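Local coordinates for glyoxalase family protein (Listeria monocytogenes, PDB 2P7Q) that catalyses the hydration of the antibiotic fosfomycin, with manganese(II) as the metal cofactor, and thereby gives the bacterium resistance to the drug, at residues Leu5-Leu10 and Gly51-Ile56; Leu10-Leu15 and Asp113-Glu118; Glu92-Arg97 and Tyr108-Asp113. The protein carries 1 engineered substitution. All coordinates share one frame; numbering follows the deposited sequence.

Contact 1: Leu5-Leu10 and Gly51-Ile56; sequences LSHITL and GLWICI. With MN (manganese (II) ion), chain I; GG6 ([(1S,2S)-1,2-dihydroxypropyl]phosphonic acid), chain J.
The carbonyl oxygen of C55 is gripped twice from the neighbouring strand: L10 N donates to C55 O at 2.8 Å, and the CA-H of T9 adds a softer C-H...O contact to C55 O at 3.3 Å. I8 O is used in the same double manner, by C55 N at 2.8 Å and by the CA of I54, while I8 N extends the parallel ladder to W53 O. Beta-branched I8, T9, I54 and I56 suit such extended backbones. On one side of the sheet I8, L10, I54 and I56 form an apolar layer, in which I56 CD1 meets L10 CB at 3.9 Å and I56 also touches helix 15-26. Strands 4-12 and 52-58 are the first and last of a βαβββ unit, the building block of the vicinal oxygen chelate (glyoxalase) fold, and T9 and C55 point to its metal-binding side. There H7 NE2 coordinates manganese at 2.3 Å. CG of H7 lies between its backbone N and carbonyl carbon (chi1 60°), which lays the imidazole alongside W53, 48° from the plane of the six-membered ring, with H7 CB over the indole face. H7 ND1 donates to S6 OG at 2.9 Å, leaving NE2 for the metal and restraining ring rotation. T9 OG1 donates to phosphonate oxygen O5 of the bound diol at 2.6 Å, which also coordinates the manganese; E118 and H69 of the second subunit complete the protein ligands.

Contact 2: Leu10-Leu15 and Asp113-Glu118; sequences LIVKDL and DNHLFE. With MN (manganese (II) ion), chain G; GG6 ([(1S,2S)-1,2-dihydroxypropyl]phosphonic acid), chain H.
D113 turns its carboxylate to the end of the first strand, where OD1 accepts the backbone N-H of K13 at 3.0 Å. Its CG stands anti to its own carbonyl carbon (chi1 -62°), and a chi2 of -86° sets the carboxylate so that the N-H arrives from above, 44° out of its plane. The other oxygen, OD2, lies against the methyl CG1 of V12 and accepts a hydrogen bond from a water; the same water accepts the N-H of D14, its oxygen 2.8 Å from D14 N. One short acid holds two successive backbone N-H groups, one directly and one through the water, just where strand 4-12 gives way to helix 15-26, whose N-cap is D14. K13 bends its chain over D113, bringing CE to 3.3 Å from D113 OD1 while NZ stays too far for a salt bridge.

Farther along, the contact joins the two βαβββ-type halves of the glyoxalase fold, the sheet of strand 4-12 and that of strand 116-120. H115 and L10 slide past each other in opposite directions, with L10 CD2 3.3 Å from H115 CD2. The imidazole edge faces I11 O, in the ring plane, with CE1 3.0 Å from that oxygen. H115 NE2 is hydrogen-bonded to OD1 of N68 of the second subunit, an atom shared with I11 N, so a polar aromatic residue suits this buried interface. The other L10 methyl, CD1, meets F117 CZ at 3.6 Å. E118, which does not touch 10-15, extends its side chain to put OE1 2.4 Å from the manganese.

Contact 3: Glu92-Arg97 and Tyr108-Asp113; sequences EMKPER and YFYDFD. With GG6 ([(1S,2S)-1,2-dihydroxypropyl]phosphonic acid), chain H.
K94 and Y108 meet through both backbone and side chain: K94 N donates to Y108 O at 3.1 Å, and the two CB atoms rest against each other. This belongs to the close-packed strip of the contact, where M93 and F109 form a single backbone bridge with their CA atoms 4.2 Å apart. One residue back, E92 O accepts a weak bond from Y110 N and lies 3.1 Å from F109 CB. M93 CG packs on F109 CB at 4.0 Å. The unbranched M93 chain can bend, as it does at chi3, to reach helix 79-87, and the apolar F109 ring packs against F21, F26 and F117 with no polar atoms to satisfy, which suits both to this junction between the loop and the sheet of strands 106-110 and 116-120.

The exposed side is looser, carried by the long chains of E92, K94 and R97, laid against the buried rings of Y110 and Y108. K94 bends at chi2, chi3 and chi4, which carries its CD to 3.4 Å from Y110 CE1 and its NZ to a hydrogen bond with Y110 OH; at 2.5 Å, this bond is suspiciously short and its exact length doubtful. E92 instead stays extended and runs alongside the same ring, its carboxylate plane turned 41° from it; E92 OE2 forms a salt bridge with R65, which also makes a cation-pi contact with Y110. R97 merely rests its CD near Y108 CE1. Y108 is the link to the active site: its OH donates to O1 of the bound diol at 2.7 Å, an oxygen that coordinates manganese. The nearby ammonium of K94 and guanidinium of R65 would, if anything, make the Y110 hydroxyl somewhat more acidic.

In the fold
From the N terminus, strand 4-12 enters contact 1, which closes a loop through helix 15-26 and strands 29-33 and 44-49 when strand 52-58 comes to lie beside it. The end of that first strand opens contact 2, which waits almost a hundred residues for 113-118; the segments of contacts 1 and 2 therefore alternate, sharing L10, and they touch where I56 meets V12 and L15. Contact 3 begins after contact 1 has closed and is nested inside the long loop of contact 2, sharing D113. It fixes the loop after helix 79-87 to strand 106-110, whose neighbour 116-120 carries contact 2.

Contact 1: Leu5-Leu10 and Gly51-Ile56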
# COMPACT_ATOMS: atom_id res chain seq x y z
N LEU A 5 0.18 10.54 0.47
CA LEU A 5 0.81 9.33 1.00
C LEU A 5 2.12 9.69 1.72
O LEU A 5 2.93 10.44 1.20
CB LEU A 5 1.12 8.37 -0.14
CG LEU A 5 1.54 6.93 0.19
CD1 LEU A 5 0.40 6.19 0.87
CD2 LEU A 5 1.93 6.22 -1.10
N SER A 6 2.31 9.17 2.93
CA SER A 6 3.53 9.46 3.65
C SER A 6 4.58 8.44 3.24
O SER A 6 5.62 8.79 2.69
CB SER A 6 3.32 9.36 5.15
OG SER A 6 4.53 9.65 5.83
N HIS A 7 4.28 7.18 3.50
CA HIS A 7 5.18 6.08 3.19
C HIS A 7 4.48 4.75 3.42
O HIS A 7 3.38 4.70 3.95
CB HIS A 7 6.43 6.16 4.07
CG HIS A 7 6.14 6.06 5.54
ND1 HIS A 7 5.88 7.17 6.32
CD2 HIS A 7 6.08 5.00 6.37
CE1 HIS A 7 5.68 6.79 7.57
NE2 HIS A 7 5.79 5.48 7.63
N ILE A 8 5.14 3.67 3.02
CA ILE A 8 4.62 2.32 3.17
C ILE A 8 5.74 1.49 3.77
O ILE A 8 6.84 1.41 3.21
CB ILE A 8 4.19 1.74 1.81
CG1 ILE A 8 3.11 2.63 1.19
CG2 ILE A 8 3.69 0.32 1.99
CD1 ILE A 8 2.57 2.15 -0.14
N THR A 9 5.48 0.87 4.91
CA THR A 9 6.49 0.07 5.58
C THR A 9 6.20 -1.41 5.50
O THR A 9 5.17 -1.87 5.99
CB THR A 9 6.61 0.46 7.07
OG1 THR A 9 7.06 1.81 7.18
CG2 THR A 9 7.58 -0.45 7.80
N LEU A 10 7.10 -2.17 4.89
CA LEU A 10 6.92 -3.61 4.80
C LEU A 10 7.88 -4.29 5.77
O LEU A 10 8.93 -3.75 6.10
CB LEU A 10 7.19 -4.10 3.39
CG LEU A 10 6.27 -3.48 2.33
CD1 LEU A 10 6.59 -4.08 0.97
CD2 LEU A 10 4.80 -3.71 2.72
N GLY A 51 8.88 8.18 -6.79
CA GLY A 51 8.27 9.13 -5.88
C GLY A 51 7.95 8.57 -4.51
O GLY A 51 8.25 9.19 -3.50
N LEU A 52 7.35 7.38 -4.47
CA LEU A 52 6.97 6.76 -3.21
C LEU A 52 8.11 6.43 -2.25
O LEU A 52 9.15 5.91 -2.65
CB LEU A 52 6.14 5.51 -3.50
CG LEU A 52 5.69 4.74 -2.25
CD1 LEU A 52 5.13 5.71 -1.21
CD2 LEU A 52 4.65 3.70 -2.65
N TRP A 53 7.90 6.72 -0.97
CA TRP A 53 8.87 6.45 0.07
C TRP A 53 8.57 5.06 0.68
O TRP A 53 7.64 4.90 1.47
CB TRP A 53 8.78 7.57 1.12
CG TRP A 53 9.56 7.37 2.40
CD1 TRP A 53 10.54 6.45 2.63
CD2 TRP A 53 9.41 8.12 3.62
NE1 TRP A 53 11.01 6.57 3.92
CE2 TRP A 53 10.34 7.58 4.55
CE3 TRP A 53 8.59 9.17 4.02
CZ2 TRP A 53 10.46 8.08 5.85
CZ3 TRP A 53 8.71 9.67 5.33
CH2 TRP A 53 9.64 9.11 6.22
N ILE A 54 9.35 4.05 0.29
CA ILE A 54 9.17 2.68 0.78
C ILE A 54 10.15 2.34 1.89
O ILE A 54 11.35 2.57 1.75
CB ILE A 54 9.38 1.63 -0.33
CG1 ILE A 54 8.62 2.03 -1.59
CG2 ILE A 54 8.91 0.26 0.14
CD1 ILE A 54 7.13 2.07 -1.39
N CYS A 55 9.65 1.78 2.98
CA CYS A 55 10.50 1.39 4.10
C CYS A 55 10.48 -0.11 4.31
O CYS A 55 9.43 -0.74 4.27
CB CYS A 55 10.05 2.07 5.38
SG CYS A 55 10.29 3.84 5.38
N ILE A 56 11.66 -0.68 4.53
CA ILE A 56 11.80 -2.12 4.75
C ILE A 56 12.46 -2.33 6.11
O ILE A 56 13.51 -1.77 6.40
CB ILE A 56 12.66 -2.75 3.63
CG1 ILE A 56 12.07 -2.43 2.26
CG2 ILE A 56 12.72 -4.26 3.82
CD1 ILE A 56 10.67 -3.02 2.02
MN MN I . 5.62 4.19 9.54
O1 GG6 J . 6.32 5.54 10.66
C2 GG6 J . 7.61 5.94 11.15
C3 GG6 J . 7.44 6.72 12.49
C1 GG6 J . 8.54 4.70 11.39
O2 GG6 J . 8.06 3.78 12.39
P GG6 J . 8.84 3.76 9.90
O3 GG6 J . 9.34 4.74 8.76
O4 GG6 J . 9.88 2.80 10.19
O5 GG6 J . 7.55 3.00 9.41

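Contact 2: Leu10-Leu15 and Asp113-Glu118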
# COMPACT_ATOMS: atom_id res chain seq x y z
N LEU A 10 7.10 -2.17 4.89
CA LEU A 10 6.92 -3.61 4.80
C LEU A 10 7.88 -4.29 5.77
O LEU A 10 8.93 -3.75 6.10
CB LEU A 10 7.19 -4.10 3.39
CG LEU A 10 6.27 -3.48 2.33
CD1 LEU A 10 6.59 -4.08 0.97
CD2 LEU A 10 4.80 -3.71 2.72
N ILE A 11 7.49 -5.47 6.24
CA ILE A 11 8.30 -6.22 7.17
C ILE A 11 8.80 -7.47 6.45
O ILE A 11 8.01 -8.19 5.82
CB ILE A 11 7.46 -6.63 8.39
CG1 ILE A 11 6.79 -5.38 8.98
CG2 ILE A 11 8.35 -7.32 9.43
CD1 ILE A 11 7.75 -4.27 9.37
N VAL A 12 10.10 -7.72 6.53
CA VAL A 12 10.71 -8.86 5.85
C VAL A 12 11.69 -9.62 6.75
O VAL A 12 12.32 -9.04 7.63
CB VAL A 12 11.47 -8.39 4.60
CG1 VAL A 12 10.49 -7.91 3.55
CG2 VAL A 12 12.40 -7.25 4.98
N LYS A 13 11.82 -10.92 6.51
CA LYS A 13 12.70 -11.79 7.30
C LYS A 13 14.17 -11.52 7.00
O LYS A 13 15.00 -11.43 7.92
CB LYS A 13 12.38 -13.26 7.02
CG LYS A 13 12.96 -13.76 5.71
CD LYS A 13 12.53 -15.19 5.38
CE LYS A 13 11.13 -15.24 4.79
NZ LYS A 13 11.06 -16.32 3.76
N ASP A 14 14.49 -11.40 5.71
CA ASP A 14 15.85 -11.16 5.25
C ASP A 14 15.95 -9.80 4.56
O ASP A 14 15.56 -9.65 3.41
CB ASP A 14 16.25 -12.26 4.28
CG ASP A 14 17.70 -12.18 3.85
OD1 ASP A 14 18.35 -11.13 4.07
OD2 ASP A 14 18.19 -13.17 3.28
N LEU A 15 16.49 -8.81 5.26
CA LEU A 15 16.61 -7.47 4.67
C LEU A 15 17.38 -7.43 3.36
O LEU A 15 16.82 -7.07 2.33
CB LEU A 15 17.25 -6.51 5.66
CG LEU A 15 17.27 -5.09 5.12
CD1 LEU A 15 15.82 -4.61 5.00
CD2 LEU A 15 18.08 -4.16 6.02
N ASP A 113 8.36 -12.32 1.12
CA ASP A 113 7.59 -12.33 2.36
C ASP A 113 6.08 -12.17 2.18
O ASP A 113 5.43 -11.44 2.92
CB ASP A 113 8.13 -11.23 3.27
CG ASP A 113 9.60 -11.45 3.67
OD1 ASP A 113 9.84 -12.18 4.66
OD2 ASP A 113 10.50 -10.92 2.98
N ASN A 114 5.51 -12.87 1.20
CA ASN A 114 4.07 -12.80 0.96
C ASN A 114 3.49 -11.42 0.66
O ASN A 114 2.31 -11.19 0.95
CB ASN A 114 3.31 -13.37 2.16
CG ASN A 114 3.56 -14.83 2.37
OD1 ASN A 114 3.72 -15.60 1.41
ND2 ASN A 114 3.58 -15.25 3.63
N HIS A 115 4.28 -10.51 0.13
CA HIS A 115 3.76 -9.19 -0.20
C HIS A 115 3.32 -9.19 -1.66
O HIS A 115 4.15 -9.29 -2.56
CB HIS A 115 4.83 -8.12 -0.01
CG HIS A 115 5.26 -7.94 1.41
ND1 HIS A 115 6.14 -8.80 2.04
CD2 HIS A 115 4.99 -6.96 2.31
CE1 HIS A 115 6.39 -8.36 3.26
NE2 HIS A 115 5.71 -7.24 3.45
N LEU A 116 2.02 -9.07 -1.91
CA LEU A 116 1.51 -9.06 -3.28
C LEU A 116 1.78 -7.71 -3.93
O LEU A 116 1.41 -6.66 -3.40
CB LEU A 116 0.02 -9.37 -3.30
CG LEU A 116 -0.61 -9.56 -4.68
CD1 LEU A 116 0.12 -10.65 -5.45
CD2 LEU A 116 -2.08 -9.93 -4.53
N PHE A 117 2.44 -7.74 -5.07
CA PHE A 117 2.77 -6.54 -5.81
C PHE A 117 2.10 -6.61 -7.16
O PHE A 117 1.69 -7.68 -7.61
CB PHE A 117 4.29 -6.40 -6.03
CG PHE A 117 5.04 -5.93 -4.83
CD1 PHE A 117 5.51 -6.83 -3.89
CD2 PHE A 117 5.23 -4.57 -4.61
CE1 PHE A 117 6.15 -6.39 -2.74
CE2 PHE A 117 5.88 -4.12 -3.46
CZ PHE A 117 6.33 -5.03 -2.52
N GLU A 118 2.01 -5.46 -7.81
CA GLU A 118 1.41 -5.38 -9.13
C GLU A 118 1.95 -4.23 -9.94
O GLU A 118 2.19 -3.15 -9.42
CB GLU A 118 -0.11 -5.24 -9.03
CG GLU A 118 -0.75 -4.69 -10.30
CD GLU A 118 -2.25 -4.46 -10.16
OE1 GLU A 118 -2.68 -4.12 -9.03
OE2 GLU A 118 -2.98 -4.61 -11.17
MN MN G . -5.01 -3.86 -8.43
O1 GG6 H . -5.69 -4.38 -10.37
C2 GG6 H . -6.95 -3.84 -10.89
C3 GG6 H . -7.05 -4.19 -12.42
C1 GG6 H . -8.19 -4.45 -10.13
O2 GG6 H . -8.24 -5.86 -10.29
P GG6 H . -8.15 -4.11 -8.39
O3 GG6 H . -8.13 -2.57 -8.15
O4 GG6 H . -9.33 -4.69 -7.80
O5 GG6 H . -6.87 -4.75 -7.71
O HOH W 1 13.20 -11.38 3.23

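Contact 3: Glu92-Arg97 and Tyr108-Asp113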
# COMPACT_ATOMS: atom_id res chain seq x y z
N GLU A 92 7.83 -15.70 -8.11
CA GLU A 92 6.52 -16.23 -8.44
C GLU A 92 5.58 -15.17 -9.03
O GLU A 92 5.49 -14.07 -8.49
CB GLU A 92 5.88 -16.84 -7.19
CG GLU A 92 4.54 -17.48 -7.42
CD GLU A 92 3.87 -17.90 -6.13
OE1 GLU A 92 2.69 -18.33 -6.19
OE2 GLU A 92 4.52 -17.79 -5.06
N MET A 93 4.92 -15.50 -10.14
CA MET A 93 3.97 -14.61 -10.81
C MET A 93 2.58 -15.25 -10.90
O MET A 93 2.46 -16.35 -11.40
CB MET A 93 4.41 -14.29 -12.23
CG MET A 93 5.51 -13.26 -12.37
SD MET A 93 5.77 -12.84 -14.12
CE MET A 93 7.10 -13.98 -14.57
N LYS A 94 1.55 -14.54 -10.45
CA LYS A 94 0.18 -15.07 -10.54
C LYS A 94 -0.22 -15.10 -12.01
O LYS A 94 0.40 -14.47 -12.85
CB LYS A 94 -0.80 -14.18 -9.77
CG LYS A 94 -0.46 -13.95 -8.30
CD LYS A 94 -0.28 -15.27 -7.55
CE LYS A 94 -1.57 -15.82 -6.99
NZ LYS A 94 -2.02 -15.03 -5.82
N PRO A 95 -1.27 -15.88 -12.35
CA PRO A 95 -1.71 -15.94 -13.75
C PRO A 95 -2.53 -14.69 -14.12
O PRO A 95 -2.92 -13.91 -13.24
CB PRO A 95 -2.56 -17.20 -13.79
CG PRO A 95 -2.04 -18.02 -12.64
CD PRO A 95 -1.85 -16.98 -11.58
N GLU A 96 -2.80 -14.51 -15.41
CA GLU A 96 -3.59 -13.37 -15.85
C GLU A 96 -4.96 -13.37 -15.16
O GLU A 96 -5.67 -14.38 -15.17
CB GLU A 96 -3.76 -13.39 -17.37
CG GLU A 96 -2.58 -12.80 -18.15
CD GLU A 96 -2.65 -11.27 -18.27
OE1 GLU A 96 -1.72 -10.68 -18.87
OE2 GLU A 96 -3.64 -10.67 -17.79
N ARG A 97 -5.31 -12.24 -14.57
CA ARG A 97 -6.57 -12.09 -13.87
C ARG A 97 -7.66 -11.67 -14.87
O ARG A 97 -7.38 -10.91 -15.81
CB ARG A 97 -6.38 -11.03 -12.78
CG ARG A 97 -7.42 -11.02 -11.71
CD ARG A 97 -7.08 -9.97 -10.68
NE ARG A 97 -8.06 -9.94 -9.60
CZ ARG A 97 -8.23 -10.93 -8.72
NH1 ARG A 97 -7.47 -12.02 -8.80
NH2 ARG A 97 -9.16 -10.84 -7.79
N TYR A 108 1.01 -9.56 -11.63
CA TYR A 108 0.98 -9.74 -10.18
C TYR A 108 2.12 -10.67 -9.79
O TYR A 108 2.47 -11.57 -10.55
CB TYR A 108 -0.37 -10.31 -9.72
CG TYR A 108 -1.47 -9.26 -9.57
CD1 TYR A 108 -2.46 -9.09 -10.54
CD2 TYR A 108 -1.53 -8.46 -8.43
CE1 TYR A 108 -3.49 -8.15 -10.37
CE2 TYR A 108 -2.54 -7.52 -8.25
CZ TYR A 108 -3.52 -7.38 -9.22
OH TYR A 108 -4.53 -6.45 -9.00
N PHE A 109 2.68 -10.47 -8.60
CA PHE A 109 3.79 -11.30 -8.16
C PHE A 109 4.14 -11.01 -6.70
O PHE A 109 3.78 -9.97 -6.17
CB PHE A 109 5.00 -11.03 -9.06
CG PHE A 109 5.46 -9.60 -9.05
CD1 PHE A 109 6.39 -9.16 -8.12
CD2 PHE A 109 4.95 -8.68 -9.96
CE1 PHE A 109 6.82 -7.83 -8.09
CE2 PHE A 109 5.36 -7.35 -9.95
CZ PHE A 109 6.30 -6.93 -9.01
N TYR A 110 4.86 -11.93 -6.06
CA TYR A 110 5.22 -11.70 -4.66
C TYR A 110 6.69 -11.36 -4.47
O TYR A 110 7.48 -11.45 -5.39
CB TYR A 110 4.92 -12.92 -3.80
CG TYR A 110 3.51 -13.42 -3.84
CD1 TYR A 110 3.08 -14.27 -4.85
CD2 TYR A 110 2.59 -13.03 -2.86
CE1 TYR A 110 1.79 -14.74 -4.89
CE2 TYR A 110 1.29 -13.50 -2.89
CZ TYR A 110 0.90 -14.35 -3.90
OH TYR A 110 -0.38 -14.82 -3.94
N ASP A 111 7.03 -10.95 -3.25
CA ASP A 111 8.41 -10.69 -2.92
C ASP A 111 8.73 -11.99 -2.19
O ASP A 111 8.15 -13.02 -2.53
CB ASP A 111 8.55 -9.48 -2.00
CG ASP A 111 7.85 -9.66 -0.68
OD1 ASP A 111 8.11 -8.85 0.24
OD2 ASP A 111 7.05 -10.60 -0.56
N PHE A 112 9.59 -11.96 -1.18
CA PHE A 112 9.93 -13.20 -0.49
C PHE A 112 9.17 -13.33 0.82
O PHE A 112 9.31 -14.33 1.52
CB PHE A 112 11.42 -13.26 -0.21
CG PHE A 112 12.26 -13.05 -1.43
CD1 PHE A 112 13.04 -11.91 -1.55
CD2 PHE A 112 12.22 -13.97 -2.48
CE1 PHE A 112 13.77 -11.68 -2.71
CE2 PHE A 112 12.94 -13.75 -3.65
CZ PHE A 112 13.72 -12.60 -3.77
N ASP A 113 8.36 -12.32 1.12
CA ASP A 113 7.59 -12.33 2.36
C ASP A 113 6.08 -12.17 2.18
O ASP A 113 5.43 -11.44 2.92
CB ASP A 113 8.13 -11.23 3.27
CG ASP A 113 9.60 -11.45 3.67
OD1 ASP A 113 9.84 -12.18 4.66
OD2 ASP A 113 10.50 -10.92 2.98
O1 GG6 H . -5.69 -4.38 -10.37
C2 GG6 H . -6.95 -3.84 -10.89
C3 GG6 H . -7.05 -4.19 -12.42
C1 GG6 H . -8.19 -4.45 -10.13
O2 GG6 H . -8.24 -5.86 -10.29
P GG6 H . -8.15 -4.11 -8.39
O3 GG6 H . -8.13 -2.57 -8.15
O4 GG6 H . -9.33 -4.69 -7.80
O5 GG6 H . -6.87 -4.75 -7.71